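Local structure of farnesyl pyrophosphate synthetase (Staphylococcus aureus, 5H9D) at residues 105-108 and 109-113; 179-183 and 184-188. The protein probably lengthens prenyl chains to heptaprenyl diphosphate as the polyprenyl-synthase component of a two-subunit enzyme, with magnesium as cofactor. All blocks are in the same frame, centred on the assembly; numbering follows the deposited sequence.

Contact 1 (105-108 and 109-113); sequences TAIL and TGNFL
T109 reaches back one helical turn to T105 and grips its carbonyl twice. The amide T109 N stands 2.7 Å from T105 O, while the hydroxyl T109 OG1 donates to the same T105 O at 2.9 Å. The hydroxyl sits well above the carbonyl plane (52° out of it), so it meets the oxygen from a different direction than the amide. With OG1 held beside the backbone N (chi1 -53°), the T109 hydroxyl turns back along the helix, a bond that satisfies a buried polar group locally. The T105 methyl lies alongside it, T105 CG2 being 3.9 Å from T109 OG1; the hydroxyl of T105 goes instead to D102. L108 joins the next turn through its carbonyl: F112 N donates to L108 O at 2.9 Å, and F112 CB also rests near that oxygen. These are the i to i+4 bonds of helix 103-121, part of the all-helical polyprenyl synthase fold, here wedged between helices 26-38 and 62-85 of its own chain and the subunit 1 chain. N111 faces that partner. Its backbone N111 N donates to I107 O at 3.1 Å, and the side chain folds back over the same oxygen, N111 CG lying 3.3 Å from I107 O. N111 ND2 is badly angled for I107 O and instead donates to OD1 of N105 of the subunit 1 chain; H81 of helix 62-85 supplies a second donor to I107 O. The I107 and N111 side chains lie side by side, pointing the same way, with I107 CG2 4.1 Å from N111 ND2. The side chain of L108 packs on the same N105 of the subunit 1 chain, and that of I107 on T62 of that chain, while T109 turns to L28 and S32 of helix 26-38.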
ATOM      1  N   THR A 105     -15.469   3.595   5.696  1.00 53.68           N
ATOM      2  CA  THR A 105     -15.012   4.647   4.809  1.00 52.73           C
ATOM      3  C   THR A 105     -13.510   4.587   4.524  1.00 52.46           C
ATOM      4  O   THR A 105     -13.102   4.592   3.363  1.00 52.92           O
ATOM      5  CB  THR A 105     -15.380   6.025   5.385  1.00 53.21           C
ATOM      6  OG1 THR A 105     -16.801   6.119   5.495  1.00 55.52           O
ATOM      7  CG2 THR A 105     -14.893   7.142   4.486  1.00 52.77           C
ATOM      8  N   ALA A 106     -12.699   4.527   5.581  1.00 50.97           N
ATOM      9  CA  ALA A 106     -11.236   4.488   5.467  1.00 49.10           C
ATOM     10  C   ALA A 106     -10.736   3.296   4.674  1.00 47.07           C
ATOM     11  O   ALA A 106      -9.794   3.396   3.909  1.00 46.50           O
ATOM     12  CB  ALA A 106     -10.591   4.484   6.850  1.00 49.09           C
ATOM     13  N   ILE A 107     -11.354   2.156   4.872  1.00 46.06           N
ATOM     14  CA  ILE A 107     -10.940   0.989   4.136  1.00 45.67           C
ATOM     15  C   ILE A 107     -11.245   1.234   2.656  1.00 45.57           C
ATOM     16  O   ILE A 107     -10.422   0.964   1.793  1.00 46.27           O
ATOM     17  CB  ILE A 107     -11.678  -0.257   4.677  1.00 44.53           C
ATOM     18  CG1 ILE A 107     -11.056  -0.663   6.011  1.00 45.39           C
ATOM     19  CG2 ILE A 107     -11.586  -1.416   3.711  1.00 42.96           C
ATOM     20  CD1 ILE A 107     -11.804  -1.813   6.688  1.00 47.94           C
ATOM     21  N   LEU A 108     -12.417   1.780   2.384  1.00 45.26           N
ATOM     22  CA  LEU A 108     -12.836   2.056   1.042  1.00 48.08           C
ATOM     23  C   LEU A 108     -11.960   3.105   0.392  1.00 49.75           C
ATOM     24  O   LEU A 108     -11.606   2.973  -0.804  1.00 51.80           O
ATOM     25  CB  LEU A 108     -14.304   2.503   1.015  1.00 49.48           C
ATOM     26  CG  LEU A 108     -15.390   1.427   1.188  1.00 51.00           C
ATOM     27  CD1 LEU A 108     -16.724   2.130   1.147  1.00 53.88           C
ATOM     28  CD2 LEU A 108     -15.350   0.364   0.080  1.00 48.23           C
ATOM     29  N   THR A 109     -11.586   4.132   1.165  1.00 48.99           N
ATOM     30  CA  THR A 109     -10.755   5.202   0.619  1.00 49.35           C
ATOM     31  C   THR A 109      -9.403   4.638   0.206  1.00 48.69           C
ATOM     32  O   THR A 109      -8.879   4.973  -0.855  1.00 48.09           O
ATOM     33  CB  THR A 109     -10.579   6.390   1.616  1.00 49.44           C
ATOM     34  OG1 THR A 109     -11.860   6.859   2.056  1.00 51.21           O
ATOM     35  CG2 THR A 109      -9.944   7.560   0.905  1.00 51.36           C
ATOM     36  N   GLY A 110      -8.858   3.762   1.047  1.00 49.15           N
ATOM     37  CA  GLY A 110      -7.587   3.132   0.766  1.00 47.25           C
ATOM     38  C   GLY A 110      -7.632   2.336  -0.527  1.00 48.35           C
ATOM     39  O   GLY A 110      -6.682   2.391  -1.309  1.00 47.01           O
ATOM     40  N   ASN A 111      -8.713   1.589  -0.759  1.00 48.70           N
ATOM     41  CA  ASN A 111      -8.835   0.803  -1.992  1.00 48.49           C
ATOM     42  C   ASN A 111      -8.886   1.758  -3.180  1.00 50.12           C
ATOM     43  O   ASN A 111      -8.251   1.530  -4.238  1.00 51.63           O
ATOM     44  CB  ASN A 111     -10.115  -0.039  -2.004  1.00 49.71           C
ATOM     45  CG  ASN A 111     -10.192  -1.025  -0.866  1.00 49.44           C
ATOM     46  OD1 ASN A 111      -9.178  -1.525  -0.390  1.00 51.59           O
ATOM     47  ND2 ASN A 111     -11.403  -1.320  -0.432  1.00 46.23           N
ATOM     48  N   PHE A 112      -9.663   2.825  -2.997  1.00 47.26           N
ATOM     49  CA  PHE A 112      -9.826   3.855  -4.010  1.00 45.65           C
ATOM     50  C   PHE A 112      -8.456   4.408  -4.435  1.00 44.84           C
ATOM     51  O   PHE A 112      -8.098   4.372  -5.605  1.00 45.39           O
ATOM     52  CB  PHE A 112     -10.737   4.942  -3.409  1.00 44.14           C
ATOM     53  CG  PHE A 112     -10.904   6.171  -4.248  1.00 43.78           C
ATOM     54  CD1 PHE A 112     -11.643   6.139  -5.418  1.00 44.10           C
ATOM     55  CD2 PHE A 112     -10.358   7.391  -3.832  1.00 43.68           C
ATOM     56  CE1 PHE A 112     -11.845   7.303  -6.165  1.00 41.26           C
ATOM     57  CE2 PHE A 112     -10.554   8.548  -4.568  1.00 42.54           C
ATOM     58  CZ  PHE A 112     -11.300   8.504  -5.737  1.00 41.88           C
ATOM     59  N   LEU A 113      -7.696   4.884  -3.457  1.00 45.21           N
ATOM     60  CA  LEU A 113      -6.381   5.494  -3.658  1.00 46.92           C
ATOM     61  C   LEU A 113      -5.430   4.564  -4.356  1.00 48.32           C
ATOM     62  O   LEU A 113      -4.635   4.970  -5.203  1.00 48.00           O
ATOM     63  CB  LEU A 113      -5.785   5.957  -2.294  1.00 46.82           C
ATOM     64  CG  LEU A 113      -6.533   7.142  -1.652  1.00 48.29           C
ATOM     65  CD1 LEU A 113      -5.983   7.545  -0.320  1.00 48.63           C
ATOM     66  CD2 LEU A 113      -6.432   8.315  -2.597  1.00 49.44           C
TER

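Contact 2 (179-183 and 184-188); sequences VGAIT and SQSDK
S186 and A181 meet across the turn at the C-terminal end of helix 158-183, where the A181 carbonyl oxygen is the shared acceptor. The main donor is the amide S186 N, 3.2 Å from A181 O. S184 N adds a second, weak bond to A181 O, also at 3.2 Å. The hydroxyl S186 OG is 3.4 Å from the same A181 O, but this weak bond is not settled: its one proton has another acceptor within reach, and a weak bond to F54 O is also found. S186 OG is kept beside its own backbone N (chi1 -74°), which places it 3.8 Å from A181 CB. The two CB atoms touch as well, A181 CB lying 4.0 Å from S186 CB. The A181 methyl also touches V191 and L194 of helix 188-215, and S186 touches V191. The S184 hydroxyl, set between its backbone N and carbonyl carbon (chi1 61°), turns back past the last carbonyls of the helix, but its hydrogen bond is to S52 O. The S184 backbone is bonded to K56, and these ties pin the turn to the loop before helix 62-85. T183 OG1 appears to donate to G180 O at 2.8 Å, a doubtful bond because the place of that hydroxyl is less sure. Q185 N makes no good bond to A181 O, and its side chain stands exposed. The chain reverses through Q185, whose positive phi of 50° gives it a left-handed backbone. The 6→1 bond from S186 N to A181 O, the left-handed Q185 before it and the apolar touch of A181 with S186 recall a Schellman motif closing the helix before helix 188-215 begins, although the usual 5→2 partners, Q185 N and I182 O, are a long 3.7 Å apart.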
ATOM      1  N   VAL A 179      12.506   3.672 -10.901  1.00 61.09           N
ATOM      2  CA  VAL A 179      11.493   3.928 -11.912  1.00 58.82           C
ATOM      3  C   VAL A 179      11.651   5.343 -12.483  1.00 58.72           C
ATOM      4  O   VAL A 179      11.555   5.576 -13.685  1.00 58.43           O
ATOM      5  CB  VAL A 179      10.086   3.798 -11.281  1.00 58.98           C
ATOM      6  CG1 VAL A 179       9.017   4.143 -12.301  1.00 57.49           C
ATOM      7  CG2 VAL A 179       9.886   2.387 -10.724  1.00 56.79           C
ATOM      8  N   GLY A 180      11.912   6.294 -11.612  1.00 59.45           N
ATOM      9  CA  GLY A 180      12.059   7.654 -12.079  1.00 63.25           C
ATOM     10  C   GLY A 180      13.138   7.783 -13.139  1.00 65.06           C
ATOM     11  O   GLY A 180      13.042   8.612 -14.048  1.00 65.79           O
ATOM     12  N   ALA A 181      14.181   6.974 -13.018  1.00 66.04           N
ATOM     13  CA  ALA A 181      15.268   7.013 -13.983  1.00 65.75           C
ATOM     14  C   ALA A 181      14.859   6.206 -15.216  1.00 65.39           C
ATOM     15  O   ALA A 181      15.132   6.606 -16.347  1.00 64.73           O
ATOM     16  CB  ALA A 181      16.523   6.436 -13.360  1.00 66.78           C
ATOM     17  N   ILE A 182      14.183   5.083 -14.982  1.00 64.08           N
ATOM     18  CA  ILE A 182      13.741   4.222 -16.058  1.00 63.47           C
ATOM     19  C   ILE A 182      12.687   4.893 -16.889  1.00 65.55           C
ATOM     20  O   ILE A 182      12.424   4.453 -18.009  1.00 67.96           O
ATOM     21  CB  ILE A 182      13.168   2.904 -15.535  1.00 63.33           C
ATOM     22  CG1 ILE A 182      14.284   2.095 -14.865  1.00 62.77           C
ATOM     23  CG2 ILE A 182      12.496   2.118 -16.673  1.00 60.06           C
ATOM     24  CD1 ILE A 182      13.813   0.827 -14.215  1.00 61.82           C
ATOM     25  N   THR A 183      12.064   5.946 -16.368  1.00 65.48           N
ATOM     26  CA  THR A 183      11.049   6.635 -17.173  1.00 65.29           C
ATOM     27  C   THR A 183      11.666   7.563 -18.231  1.00 65.64           C
ATOM     28  O   THR A 183      11.099   7.735 -19.306  1.00 65.26           O
ATOM     29  CB  THR A 183      10.060   7.477 -16.315  1.00 63.07           C
ATOM     30  OG1 THR A 183      10.758   8.556 -15.685  1.00 60.48           O
ATOM     31  CG2 THR A 183       9.401   6.622 -15.276  1.00 63.24           C
ATOM     32  N   SER A 184      12.818   8.155 -17.918  1.00 66.94           N
ATOM     33  CA  SER A 184      13.495   9.081 -18.834  1.00 68.63           C
ATOM     34  C   SER A 184      14.635   8.383 -19.579  1.00 71.37           C
ATOM     35  O   SER A 184      15.601   9.009 -20.028  1.00 71.23           O
ATOM     36  CB  SER A 184      14.035  10.295 -18.062  1.00 65.31           C
ATOM     37  OG  SER A 184      14.976   9.910 -17.084  1.00 62.52           O
ATOM     38  N   GLN A 185      14.508   7.069 -19.692  1.00 74.60           N
ATOM     39  CA  GLN A 185      15.486   6.251 -20.378  1.00 78.14           C
ATOM     40  C   GLN A 185      16.941   6.493 -19.953  1.00 79.77           C
ATOM     41  O   GLN A 185      17.762   6.964 -20.736  1.00 80.40           O
ATOM     42  CB  GLN A 185      15.343   6.448 -21.890  1.00 79.10           C
ATOM     43  CG  GLN A 185      13.915   6.344 -22.383  1.00 81.13           C
ATOM     44  CD  GLN A 185      13.819   5.974 -23.854  1.00 82.36           C
ATOM     45  OE1 GLN A 185      13.696   4.790 -24.205  1.00 80.39           O
ATOM     46  NE2 GLN A 185      13.889   6.985 -24.725  1.00 81.78           N
ATOM     47  N   SER A 186      17.253   6.182 -18.702  1.00 80.84           N
ATOM     48  CA  SER A 186      18.619   6.313 -18.216  1.00 81.60           C
ATOM     49  C   SER A 186      19.253   4.953 -18.522  1.00 82.31           C
ATOM     50  O   SER A 186      18.548   4.050 -18.991  1.00 82.28           O
ATOM     51  CB  SER A 186      18.627   6.605 -16.713  1.00 81.16           C
ATOM     52  OG  SER A 186      18.233   7.943 -16.458  1.00 81.04           O
ATOM     53  N   ASP A 187      20.553   4.787 -18.270  1.00 82.06           N
ATOM     54  CA  ASP A 187      21.200   3.511 -18.574  1.00 82.91           C
ATOM     55  C   ASP A 187      21.502   2.633 -17.384  1.00 83.86           C
ATOM     56  O   ASP A 187      21.679   3.121 -16.269  1.00 84.35           O
ATOM     57  CB  ASP A 187      22.479   3.732 -19.381  1.00 82.77           C
ATOM     58  CG  ASP A 187      23.112   5.066 -19.104  1.00 82.54           C
ATOM     59  OD1 ASP A 187      22.366   6.068 -19.147  1.00 80.75           O
ATOM     60  OD2 ASP A 187      24.344   5.110 -18.859  1.00 82.39           O
ATOM     61  N   LYS A 188      21.558   1.330 -17.646  1.00 83.75           N
ATOM     62  CA  LYS A 188      21.817   0.322 -16.635  1.00 85.85           C
ATOM     63  C   LYS A 188      22.515   0.848 -15.380  1.00 85.77           C
ATOM     64  O   LYS A 188      22.015   0.660 -14.276  1.00 86.98           O
ATOM     65  CB  LYS A 188      22.638  -0.830 -17.235  1.00 88.74           C
ATOM     66  CG  LYS A 188      22.964  -1.967 -16.232  1.00 92.99           C
ATOM     67  CD  LYS A 188      24.179  -2.826 -16.662  1.00 94.32           C
ATOM     68  CE  LYS A 188      23.903  -3.637 -17.938  1.00 95.87           C
ATOM     69  NZ  LYS A 188      25.096  -4.423 -18.379  1.00 95.92           N
TER

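From the N terminus, helix 62-85 comes before both contacts and is touched by both. Contact 1 follows on helix 103-121, then helix 127-150 and helix 158-183 lead to contact 2, whose loop runs on into helix 188-215. Each contact is local, between adjoining segments, so neither closes a long loop; they come one after the other, without nesting or crossing. The centres of contact 1 and contact 2 are about 31 Å apart, and the nearest atoms of contact 1 and contact 2 about 15 Å, so they do not touch. Contact 1 meets helix 62-85 at M76, A77, H81 and V84, and contact 2 at Q63, T64 and V67, toward its other end. Only contact 1 borders the subunit 1 chain.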